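Local coordinates for protein proabylysin (Pyrococcus abyssi, PDB 4JIU) that is a zinc metallopeptidase zymogen of the minigluzincin type, probably a latent peptidase whose active site lies in a minimal, soluble catalytic scaffold, at residues K20-P25 and Y37-L42; M54-I59 and E91-I96; L62-A67 and S74-E79. The protein carries 1 engineered substitution. One frame throughout, in Å; residues are numbered along the deposited sequence.

Interaction 1: residues K20-P25 and Y37-L42; sequences KVRIRP and YGTITL
Lys-20 bonds through its backbone N to Gly-38 and through its O to Ile-40, and Arg-22 likewise to Ile-40 and Leu-42, the pattern of a parallel beta pair. Strand 20-23 runs beside strand 39-42 at 4.6 Å between short axes, 23° from exactly parallel, and forms one border of the three-stranded mixed sheet. Five N-H...O bonds make the ladder: to the four of Lys-20 and Arg-22, Arg-24 N adds one a residue past the strand, to Leu-42 O at 2.9 Å. Gly-38, with positive phi, and Thr-39 both face Ser-34 in a G1 beta bulge on the other side.

Apolar contacts occupy the face of Val-21, Ile-23, Ile-40 and Leu-42. Leu-42 CD1 lies 3.7 Å from Val-21 CG1 and 3.9 Å from Ile-23 CD1, so one methyl packs on both. Beneath them lie Leu-6 of helix 2-13 and Ile-57 of helix 51-67.

Polar groups gather on the opposite face. Thr-41 keeps CG2 anti to its N (chi1 -60° for OG1), which sets the methyl 3.8 Å from Arg-24 CB and turns the hydroxyl to a water 2.7 Å from OG1. That water accepts from Arg-22 NH2 at 2.9 Å, in the guanidinium plane. Arg-24 NH2 stands 3.8 Å above one face of this same group, offset toward the rim, while Arg-24 NH1 is tied to Ile-23 O.

One face is hydrocarbon and packs largely on helices, the other is charged and water-linked, so the pair makes an amphipathic sheet border.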
loop_
_atom_site.group_PDB
_atom_site.type_symbol
_atom_site.label_atom_id
_atom_site.label_comp_id
_atom_site.label_asym_id
_atom_site.label_seq_id
_atom_site.Cartn_x
_atom_site.Cartn_y
_atom_site.Cartn_z
ATOM N N LYS A 20 11.031 -3.936 -3.338
ATOM C CA LYS A 20 11.856 -2.911 -2.746
ATOM C C LYS A 20 11.035 -1.661 -2.476
ATOM O O LYS A 20 10.310 -1.219 -3.358
ATOM C CB LYS A 20 13.040 -2.562 -3.663
ATOM C CG LYS A 20 13.830 -3.721 -4.154
ATOM C CD LYS A 20 14.454 -4.564 -3.061
ATOM C CE LYS A 20 15.183 -5.783 -3.684
ATOM N NZ LYS A 20 15.767 -6.626 -2.618
ATOM N N VAL A 21 11.227 -1.093 -1.320
ATOM C CA VAL A 21 10.576 0.158 -0.951
ATOM C C VAL A 21 11.544 1.327 -1.150
ATOM O O VAL A 21 12.700 1.279 -0.691
ATOM C CB VAL A 21 10.023 0.133 0.485
ATOM C CG1 VAL A 21 9.420 1.488 0.829
ATOM C CG2 VAL A 21 8.947 -0.916 0.645
ATOM N N ARG A 22 11.120 2.344 -1.838
ATOM C CA ARG A 22 11.856 3.566 -2.055
ATOM C C ARG A 22 11.078 4.715 -1.507
ATOM O O ARG A 22 9.863 4.767 -1.615
ATOM C CB ARG A 22 12.068 3.826 -3.558
ATOM C CG ARG A 22 13.301 3.066 -3.976
ATOM C CD ARG A 22 12.854 1.741 -4.588
ATOM N NE ARG A 22 14.101 1.368 -5.246
ATOM C CZ ARG A 22 14.478 2.023 -6.370
ATOM N NH1 ARG A 22 15.620 1.670 -6.911
ATOM N NH2 ARG A 22 13.727 2.975 -6.938
ATOM N N ILE A 23 11.772 5.648 -0.888
ATOM C CA ILE A 23 11.140 6.860 -0.396
ATOM C C ILE A 23 11.532 7.991 -1.311
ATOM O O ILE A 23 12.743 8.257 -1.448
ATOM C CB ILE A 23 11.573 7.095 1.047
ATOM C CG1 ILE A 23 11.499 5.854 1.920
ATOM C CG2 ILE A 23 10.785 8.284 1.601
ATOM C CD1 ILE A 23 10.113 5.289 2.000
ATOM N N ARG A 24 10.590 8.673 -1.936
ATOM C CA ARG A 24 10.864 9.730 -2.889
ATOM C C ARG A 24 9.741 10.735 -2.813
ATOM O O ARG A 24 8.593 10.312 -2.669
ATOM C CB ARG A 24 10.875 9.214 -4.345
ATOM C CG ARG A 24 11.903 8.172 -4.635
ATOM C CD ARG A 24 13.265 8.753 -4.896
ATOM N NE ARG A 24 14.173 7.730 -5.406
ATOM C CZ ARG A 24 14.761 6.760 -4.721
ATOM N NH1 ARG A 24 14.506 6.732 -3.426
ATOM N NH2 ARG A 24 15.575 5.876 -5.322
ATOM N N PRO A 25 10.021 12.020 -2.962
ATOM C CA PRO A 25 8.939 12.982 -2.991
ATOM C C PRO A 25 8.134 12.821 -4.273
ATOM O O PRO A 25 8.645 12.858 -5.376
ATOM C CB PRO A 25 9.681 14.306 -2.945
ATOM C CG PRO A 25 11.054 14.040 -3.531
ATOM C CD PRO A 25 11.366 12.626 -3.113
ATOM N N TYR A 37 9.584 -3.583 -12.165
ATOM C CA TYR A 37 10.762 -3.686 -11.317
ATOM C C TYR A 37 10.477 -4.193 -9.912
ATOM O O TYR A 37 11.396 -4.496 -9.152
ATOM C CB TYR A 37 11.508 -2.349 -11.243
ATOM C CG TYR A 37 11.996 -1.939 -12.611
ATOM C CD1 TYR A 37 11.560 -0.742 -13.201
ATOM C CD2 TYR A 37 12.914 -2.705 -13.312
ATOM C CE1 TYR A 37 12.024 -0.387 -14.455
ATOM C CE2 TYR A 37 13.382 -2.357 -14.550
ATOM C CZ TYR A 37 12.929 -1.186 -15.104
ATOM O OH TYR A 37 13.371 -0.808 -16.335
ATOM N N GLY A 38 9.194 -4.301 -9.530
ATOM C CA GLY A 38 8.896 -4.827 -8.221
ATOM C C GLY A 38 9.293 -3.852 -7.115
ATOM O O GLY A 38 10.036 -4.205 -6.193
ATOM N N THR A 39 8.769 -2.632 -7.206
ATOM C CA THR A 39 9.069 -1.605 -6.221
ATOM C C THR A 39 7.765 -0.946 -5.760
ATOM O O THR A 39 6.770 -0.906 -6.478
ATOM C CB THR A 39 10.012 -0.516 -6.746
ATOM O OG1 THR A 39 9.366 0.188 -7.844
ATOM C CG2 THR A 39 11.337 -1.112 -7.221
ATOM N N ILE A 40 7.853 -0.427 -4.559
ATOM C CA ILE A 40 6.835 0.457 -3.984
ATOM C C ILE A 40 7.540 1.767 -3.647
ATOM O O ILE A 40 8.523 1.726 -2.904
ATOM C CB ILE A 40 6.169 -0.133 -2.748
ATOM C CG1 ILE A 40 5.487 -1.476 -3.013
ATOM C CG2 ILE A 40 5.251 0.934 -2.145
ATOM C CD1 ILE A 40 5.032 -2.232 -1.797
ATOM N N THR A 41 7.088 2.873 -4.201
ATOM C CA THR A 41 7.637 4.186 -3.869
ATOM C C THR A 41 6.645 4.928 -3.020
ATOM O O THR A 41 5.457 5.011 -3.344
ATOM C CB THR A 41 7.941 4.931 -5.173
ATOM O OG1 THR A 41 8.890 4.190 -5.955
ATOM C CG2 THR A 41 8.561 6.283 -4.857
ATOM N N LEU A 42 7.135 5.476 -1.893
ATOM C CA LEU A 42 6.344 6.156 -0.917
ATOM C C LEU A 42 6.852 7.590 -0.798
ATOM O O LEU A 42 8.068 7.801 -0.693
ATOM C CB LEU A 42 6.497 5.544 0.480
ATOM C CG LEU A 42 6.214 4.022 0.574
ATOM C CD1 LEU A 42 6.608 3.564 1.964
ATOM C CD2 LEU A 42 4.783 3.730 0.198
HETATM O O HOH W 1 11.256 4.562 -7.101
#

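Interaction 2: residues M54-I59 and E91-I96; sequences MFYILI and EIEDRI
Tyr-56 reaches from the zinc-binding helix 51-67 to Ile-92, Glu-93 and Ile-96 on helix 88-100, in a buried helix-helix crossing of the minigluzincin fold. The short axes approach to 10.2 Å at a signed angle of -113°, so contact is confined to a small patch around this tyrosine. Its CG stands anti to the backbone N (chi1 177°), which sends the ring across to the second helix.

At the root, Tyr-56 CB lies 3.5 Å from Ile-92 CG2, and the same methyl sits near CG. Farther along one side of the ring, CD2 is 4.1 Å from Ile-96 CD1, a methyl that also meets Ile-57 CG1 at 3.9 Å and thus wedges between neighbouring residues of helix 51-67. Next, CE2 comes to 3.4 Å from Glu-93 CG, whose extended chain crosses the ring obliquely. The ring and carboxylate planes are 59° apart. At the tip the hydroxyl donates to Glu-93 and is also hydrogen-bonded to ND1 of the zinc ligand His-60, making Tyr-56 a second-shell residue. Phe-84 meets the tyrosine edge-to-face.

A phenylalanine in place of Tyr-56 would probably leave Glu-93 OE1 and His-60 ND1 without their shared partner, so that the zinc ligand is less firmly oriented.

Glu-93 OE2 pairs with Lys-90 in a salt bridge, so both carboxylate oxygens are engaged. The bond that ties the two helices is very short, 2.5 Å from Tyr-56 OH to Glu-93 OE1.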
loop_
_atom_site.group_PDB
_atom_site.type_symbol
_atom_site.label_atom_id
_atom_site.label_comp_id
_atom_site.label_asym_id
_atom_site.label_seq_id
_atom_site.Cartn_x
_atom_site.Cartn_y
_atom_site.Cartn_z
ATOM N N MET A 54 0.033 3.299 7.610
ATOM C CA MET A 54 1.213 2.867 6.819
ATOM C C MET A 54 1.024 1.449 6.293
ATOM O O MET A 54 1.351 1.145 5.152
ATOM C CB MET A 54 2.468 2.916 7.701
ATOM C CG MET A 54 2.930 4.285 8.069
ATOM S SD MET A 54 4.532 4.305 8.929
ATOM C CE MET A 54 3.936 4.409 10.607
ATOM N N PHE A 55 0.543 0.574 7.179
ATOM C CA PHE A 55 0.325 -0.810 6.778
ATOM C C PHE A 55 -0.707 -0.874 5.644
ATOM O O PHE A 55 -0.545 -1.661 4.718
ATOM C CB PHE A 55 -0.129 -1.655 7.975
ATOM C CG PHE A 55 0.056 -3.137 7.772
ATOM C CD1 PHE A 55 1.319 -3.674 7.503
ATOM C CD2 PHE A 55 -1.043 -3.995 7.867
ATOM C CE1 PHE A 55 1.487 -5.016 7.369
ATOM C CE2 PHE A 55 -0.835 -5.381 7.749
ATOM C CZ PHE A 55 0.418 -5.865 7.493
ATOM N N TYR A 56 -1.774 -0.076 5.733
ATOM C CA TYR A 56 -2.744 -0.043 4.638
ATOM C C TYR A 56 -2.078 0.268 3.322
ATOM O O TYR A 56 -2.342 -0.316 2.298
ATOM C CB TYR A 56 -3.928 0.919 4.959
ATOM C CG TYR A 56 -4.825 0.954 3.753
ATOM C CD1 TYR A 56 -5.683 -0.128 3.512
ATOM C CD2 TYR A 56 -4.799 1.922 2.787
ATOM C CE1 TYR A 56 -6.478 -0.158 2.425
ATOM C CE2 TYR A 56 -5.543 1.868 1.654
ATOM C CZ TYR A 56 -6.404 0.811 1.457
ATOM O OH TYR A 56 -7.199 0.721 0.348
ATOM N N ILE A 57 -1.266 1.348 3.308
ATOM C CA ILE A 57 -0.611 1.731 2.071
ATOM C C ILE A 57 0.221 0.581 1.504
ATOM O O ILE A 57 0.172 0.317 0.308
ATOM C CB ILE A 57 0.217 3.023 2.268
ATOM C CG1 ILE A 57 -0.718 4.201 2.584
ATOM C CG2 ILE A 57 1.095 3.273 1.060
ATOM C CD1 ILE A 57 -0.031 5.407 3.079
ATOM N N LEU A 58 1.018 -0.059 2.349
ATOM C CA LEU A 58 1.824 -1.175 1.895
ATOM C C LEU A 58 0.973 -2.296 1.356
ATOM O O LEU A 58 1.299 -2.898 0.321
ATOM C CB LEU A 58 2.745 -1.646 3.017
ATOM C CG LEU A 58 3.864 -0.670 3.376
ATOM C CD1 LEU A 58 4.645 -1.204 4.570
ATOM C CD2 LEU A 58 4.817 -0.395 2.249
ATOM N N ILE A 59 -0.101 -2.670 2.061
ATOM C CA ILE A 59 -0.998 -3.720 1.617
ATOM C C ILE A 59 -1.657 -3.328 0.302
ATOM O O ILE A 59 -1.749 -4.203 -0.595
ATOM C CB ILE A 59 -2.012 -4.060 2.709
ATOM C CG1 ILE A 59 -1.398 -4.832 3.885
ATOM C CG2 ILE A 59 -3.226 -4.790 2.133
ATOM C CD1 ILE A 59 -1.027 -6.263 3.568
ATOM N N GLU A 91 -12.409 3.261 5.212
ATOM C CA GLU A 91 -12.265 4.055 6.434
ATOM C C GLU A 91 -10.800 4.528 6.582
ATOM O O GLU A 91 -10.502 5.695 6.872
ATOM C CB GLU A 91 -12.688 3.299 7.665
ATOM C CG GLU A 91 -12.492 3.988 8.988
ATOM C CD GLU A 91 -13.078 5.375 9.099
ATOM O OE1 GLU A 91 -14.153 5.588 8.481
ATOM O OE2 GLU A 91 -12.429 6.191 9.817
ATOM N N ILE A 92 -9.856 3.622 6.391
ATOM C CA ILE A 92 -8.444 3.997 6.525
ATOM C C ILE A 92 -8.059 4.927 5.389
ATOM O O ILE A 92 -7.314 5.893 5.590
ATOM C CB ILE A 92 -7.578 2.748 6.645
ATOM C CG1 ILE A 92 -7.926 1.925 7.878
ATOM C CG2 ILE A 92 -6.105 3.129 6.613
ATOM C CD1 ILE A 92 -7.977 2.623 9.228
ATOM N N GLU A 93 -8.466 4.667 4.157
ATOM C CA GLU A 93 -8.231 5.612 3.089
ATOM C C GLU A 93 -8.741 7.008 3.414
ATOM O O GLU A 93 -8.063 7.984 3.136
ATOM C CB GLU A 93 -8.898 5.142 1.801
ATOM C CG GLU A 93 -8.174 4.021 1.126
ATOM C CD GLU A 93 -8.738 3.699 -0.243
ATOM O OE1 GLU A 93 -8.336 2.647 -0.742
ATOM O OE2 GLU A 93 -9.548 4.417 -0.873
ATOM N N ASP A 94 -9.888 7.077 4.008
ATOM C CA ASP A 94 -10.451 8.378 4.376
ATOM C C ASP A 94 -9.557 9.065 5.385
ATOM O O ASP A 94 -9.356 10.282 5.329
ATOM C CB ASP A 94 -11.868 8.196 4.924
ATOM C CG ASP A 94 -12.941 7.911 3.895
ATOM O OD1 ASP A 94 -12.655 8.066 2.680
ATOM O OD2 ASP A 94 -14.094 7.518 4.196
ATOM N N ARG A 95 -9.066 8.316 6.367
ATOM C CA ARG A 95 -8.150 8.914 7.366
ATOM C C ARG A 95 -6.910 9.471 6.711
ATOM O O ARG A 95 -6.401 10.540 7.057
ATOM C CB ARG A 95 -7.850 7.888 8.473
ATOM C CG ARG A 95 -9.089 7.446 9.264
ATOM C CD ARG A 95 -8.782 6.439 10.349
ATOM N NE ARG A 95 -9.985 5.906 10.953
ATOM C CZ ARG A 95 -10.018 5.003 11.937
ATOM N NH1 ARG A 95 -8.868 4.513 12.387
ATOM N NH2 ARG A 95 -11.159 4.577 12.439
ATOM N N ILE A 96 -6.307 8.716 5.815
ATOM C CA ILE A 96 -5.098 9.132 5.133
ATOM C C ILE A 96 -5.339 10.359 4.295
ATOM O O ILE A 96 -4.578 11.331 4.311
ATOM C CB ILE A 96 -4.550 7.985 4.258
ATOM C CG1 ILE A 96 -4.098 6.838 5.144
ATOM C CG2 ILE A 96 -3.457 8.522 3.357
ATOM C CD1 ILE A 96 -3.850 5.562 4.381
#

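Interaction 3: residues L62-A67 and S74-E79; sequences LAHLKA and SSFWRE. With ZN (zinc ion), chain B.
The imidazole of His-64 has one face covered by Phe-76, whose CE1 stands 3.5 Å above the ring plane and over its centre. The two rings meet obliquely, centroids 4.5 Å apart and planes 38° apart. At the phenyl's own edge, near its plane, lies the backbone N of His-64; on its other flank Phe-76 CD2 rests 3.7 Å above the centre of the Trp-77 indole face. This packing belongs to the zinc site of an HExxH metallopeptidase, where His-64 is the second histidine of the motif.

Zinc is completed by His-60, His-72 and O of the C-terminal Val-105, the last consistent with a zymogen that blocks its own metal. Phe-76 also meets the rings of His-60 and His-72, so one phenyl packs against all three histidine ligands.

Phe-76 CG is anti to its backbone N (chi1 170°), which carries the ring over to the segment 62-67 of helix 51-67. Ala-63 CB touches its CE1 at 3.6 Å. Two alanines at the interface, Ala-63 and Ala-67, let the helix axes close to 8.7 Å: Ala-63 CB also lies against Glu-79 CB, and Ala-67 CB against the backbone of Phe-76.

Farther from the zinc, Lys-66 is deposited in two conformers; in the modelled one only, and so with some doubt, its NZ forms a salt bridge with OE2 of Glu-79, whose OE1 is held by a salt bridge to Lys-82. The metal bond is firm: His-64 ND1, hydrogen-bonded to Thr-69 O, fixes the rotation of the imidazole, and NE2 of His-64 binds zinc at 2.0 Å.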
loop_
_atom_site.group_PDB
_atom_site.type_symbol
_atom_site.label_atom_id
_atom_site.label_comp_id
_atom_site.label_asym_id
_atom_site.label_seq_id
_atom_site.Cartn_x
_atom_site.Cartn_y
_atom_site.Cartn_z
ATOM N N LEU A 62 1.058 -3.558 -2.426
ATOM C CA LEU A 62 1.397 -4.942 -2.636
ATOM C C LEU A 62 0.247 -5.662 -3.353
ATOM O O LEU A 62 0.514 -6.534 -4.189
ATOM C CB LEU A 62 1.706 -5.718 -1.352
ATOM C CG LEU A 62 3.056 -5.417 -0.730
ATOM C CD1 LEU A 62 3.136 -6.016 0.655
ATOM C CD2 LEU A 62 4.209 -5.931 -1.585
ATOM N N ALA A 63 -1.002 -5.326 -3.051
ATOM C CA ALA A 63 -2.137 -5.915 -3.711
ATOM C C ALA A 63 -2.148 -5.609 -5.193
ATOM O O ALA A 63 -2.502 -6.463 -6.016
ATOM C CB ALA A 63 -3.445 -5.482 -3.040
ATOM N N HIS A 64 -1.724 -4.413 -5.582
ATOM C CA HIS A 64 -1.591 -4.089 -7.015
ATOM C C HIS A 64 -0.623 -5.056 -7.659
ATOM O O HIS A 64 -0.858 -5.632 -8.714
ATOM C CB HIS A 64 -1.118 -2.657 -7.223
ATOM C CG HIS A 64 -2.202 -1.646 -7.174
ATOM N ND1 HIS A 64 -3.254 -1.664 -8.081
ATOM C CD2 HIS A 64 -2.392 -0.566 -6.383
ATOM C CE1 HIS A 64 -4.045 -0.633 -7.784
ATOM N NE2 HIS A 64 -3.567 0.067 -6.749
ATOM N N LEU A 65 0.533 -5.225 -7.042
ATOM C CA LEU A 65 1.588 -6.062 -7.571
ATOM C C LEU A 65 1.121 -7.512 -7.635
ATOM O O LEU A 65 1.336 -8.193 -8.663
ATOM C CB LEU A 65 2.848 -5.955 -6.722
ATOM C CG LEU A 65 3.595 -4.643 -6.827
ATOM C CD1 LEU A 65 4.755 -4.642 -5.801
ATOM C CD2 LEU A 65 4.107 -4.351 -8.201
ATOM N N LYS A 66 0.527 -8.023 -6.580
ATOM C CA LYS A 66 0.117 -9.423 -6.544
ATOM C C LYS A 66 -1.011 -9.729 -7.506
ATOM O O LYS A 66 -1.009 -10.748 -8.164
ATOM C CB LYS A 66 -0.269 -9.780 -5.142
ATOM C CG LYS A 66 -0.501 -11.301 -5.013
ATOM C CD LYS A 66 -0.801 -11.578 -3.531
ATOM C CE LYS A 66 -0.740 -13.061 -3.239
ATOM N NZ LYS A 66 -1.942 -13.694 -3.871
ATOM N N ALA A 67 -2.042 -8.887 -7.506
ATOM C CA ALA A 67 -3.169 -9.047 -8.410
ATOM C C ALA A 67 -2.835 -8.674 -9.832
ATOM O O ALA A 67 -3.643 -8.945 -10.740
ATOM C CB ALA A 67 -4.378 -8.273 -7.874
ATOM N N SER A 74 -12.136 -6.827 -8.186
ATOM C CA SER A 74 -12.513 -7.652 -7.035
ATOM C C SER A 74 -11.316 -8.474 -6.550
ATOM O O SER A 74 -11.150 -8.719 -5.341
ATOM C CB SER A 74 -13.667 -8.583 -7.373
ATOM O OG SER A 74 -14.798 -7.883 -7.838
ATOM N N SER A 75 -10.437 -8.913 -7.477
ATOM C CA SER A 75 -9.307 -9.711 -6.968
ATOM C C SER A 75 -8.311 -8.826 -6.241
ATOM O O SER A 75 -7.686 -9.289 -5.278
ATOM C CB SER A 75 -8.651 -10.445 -8.138
ATOM O OG SER A 75 -8.270 -9.462 -9.087
ATOM N N PHE A 76 -8.185 -7.572 -6.652
ATOM C CA PHE A 76 -7.386 -6.619 -5.876
ATOM C C PHE A 76 -7.894 -6.505 -4.463
ATOM O O PHE A 76 -7.177 -6.599 -3.470
ATOM C CB PHE A 76 -7.414 -5.262 -6.637
ATOM C CG PHE A 76 -6.817 -4.148 -5.815
ATOM C CD1 PHE A 76 -5.430 -3.918 -5.853
ATOM C CD2 PHE A 76 -7.607 -3.341 -5.018
ATOM C CE1 PHE A 76 -4.872 -2.942 -5.073
ATOM C CE2 PHE A 76 -7.035 -2.388 -4.208
ATOM C CZ PHE A 76 -5.695 -2.193 -4.245
ATOM N N TRP A 77 -9.206 -6.235 -4.324
ATOM C CA TRP A 77 -9.781 -6.013 -3.019
ATOM C C TRP A 77 -9.739 -7.275 -2.170
ATOM O O TRP A 77 -9.608 -7.207 -0.972
ATOM C CB TRP A 77 -11.200 -5.438 -3.066
ATOM C CG TRP A 77 -11.208 -4.034 -3.527
ATOM C CD1 TRP A 77 -11.770 -3.548 -4.665
ATOM C CD2 TRP A 77 -10.597 -2.887 -2.902
ATOM N NE1 TRP A 77 -11.587 -2.202 -4.822
ATOM C CE2 TRP A 77 -10.848 -1.760 -3.726
ATOM C CE3 TRP A 77 -9.853 -2.684 -1.744
ATOM C CZ2 TRP A 77 -10.403 -0.454 -3.433
ATOM C CZ3 TRP A 77 -9.412 -1.395 -1.437
ATOM C CH2 TRP A 77 -9.686 -0.311 -2.277
ATOM N N ARG A 78 -9.815 -8.469 -2.822
ATOM C CA ARG A 78 -9.666 -9.702 -2.058
ATOM C C ARG A 78 -8.315 -9.780 -1.332
ATOM O O ARG A 78 -8.255 -10.242 -0.195
ATOM C CB ARG A 78 -9.793 -10.901 -2.982
ATOM C CG ARG A 78 -9.512 -12.287 -2.528
ATOM C CD ARG A 78 -10.093 -13.367 -3.432
ATOM N NE ARG A 78 -9.212 -13.808 -4.514
ATOM C CZ ARG A 78 -9.367 -13.729 -5.827
ATOM N NH1 ARG A 78 -10.443 -13.168 -6.394
ATOM N NH2 ARG A 78 -8.438 -14.199 -6.666
ATOM N N GLU A 79 -7.259 -9.290 -1.981
ATOM C CA GLU A 79 -5.961 -9.300 -1.302
ATOM C C GLU A 79 -5.995 -8.337 -0.117
ATOM O O GLU A 79 -5.539 -8.642 0.977
ATOM C CB GLU A 79 -4.851 -8.905 -2.264
ATOM C CG GLU A 79 -4.669 -9.866 -3.416
ATOM C CD GLU A 79 -4.283 -11.255 -2.965
ATOM O OE1 GLU A 79 -3.760 -11.461 -1.845
ATOM O OE2 GLU A 79 -4.410 -12.175 -3.816
HETATM ZN ZN ZN B . -4.570 1.577 -5.914
#

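Overall arrangement
Helix 51-67 is the common element: interactions 2 and 3 both use it, 15 Å apart between centres, and the sheet border of interaction 1 packs on it, 16 Å and 18 Å from them. Interaction 1 closes first along the chain; interaction 3 is then nested within the loop closed by interaction 2. Leu-42 touches Ile-57, and Ile-40 packs on Leu-62 and Leu-65, binding the sheet to this helix, while Trp-77 lies against Tyr-56 and Glu-93 and joins the two helical contacts. The zinc-binding helix is thus held between a sheet and two later helices, which is consistent with a compact, one-chain peptidase scaffold built around its metal.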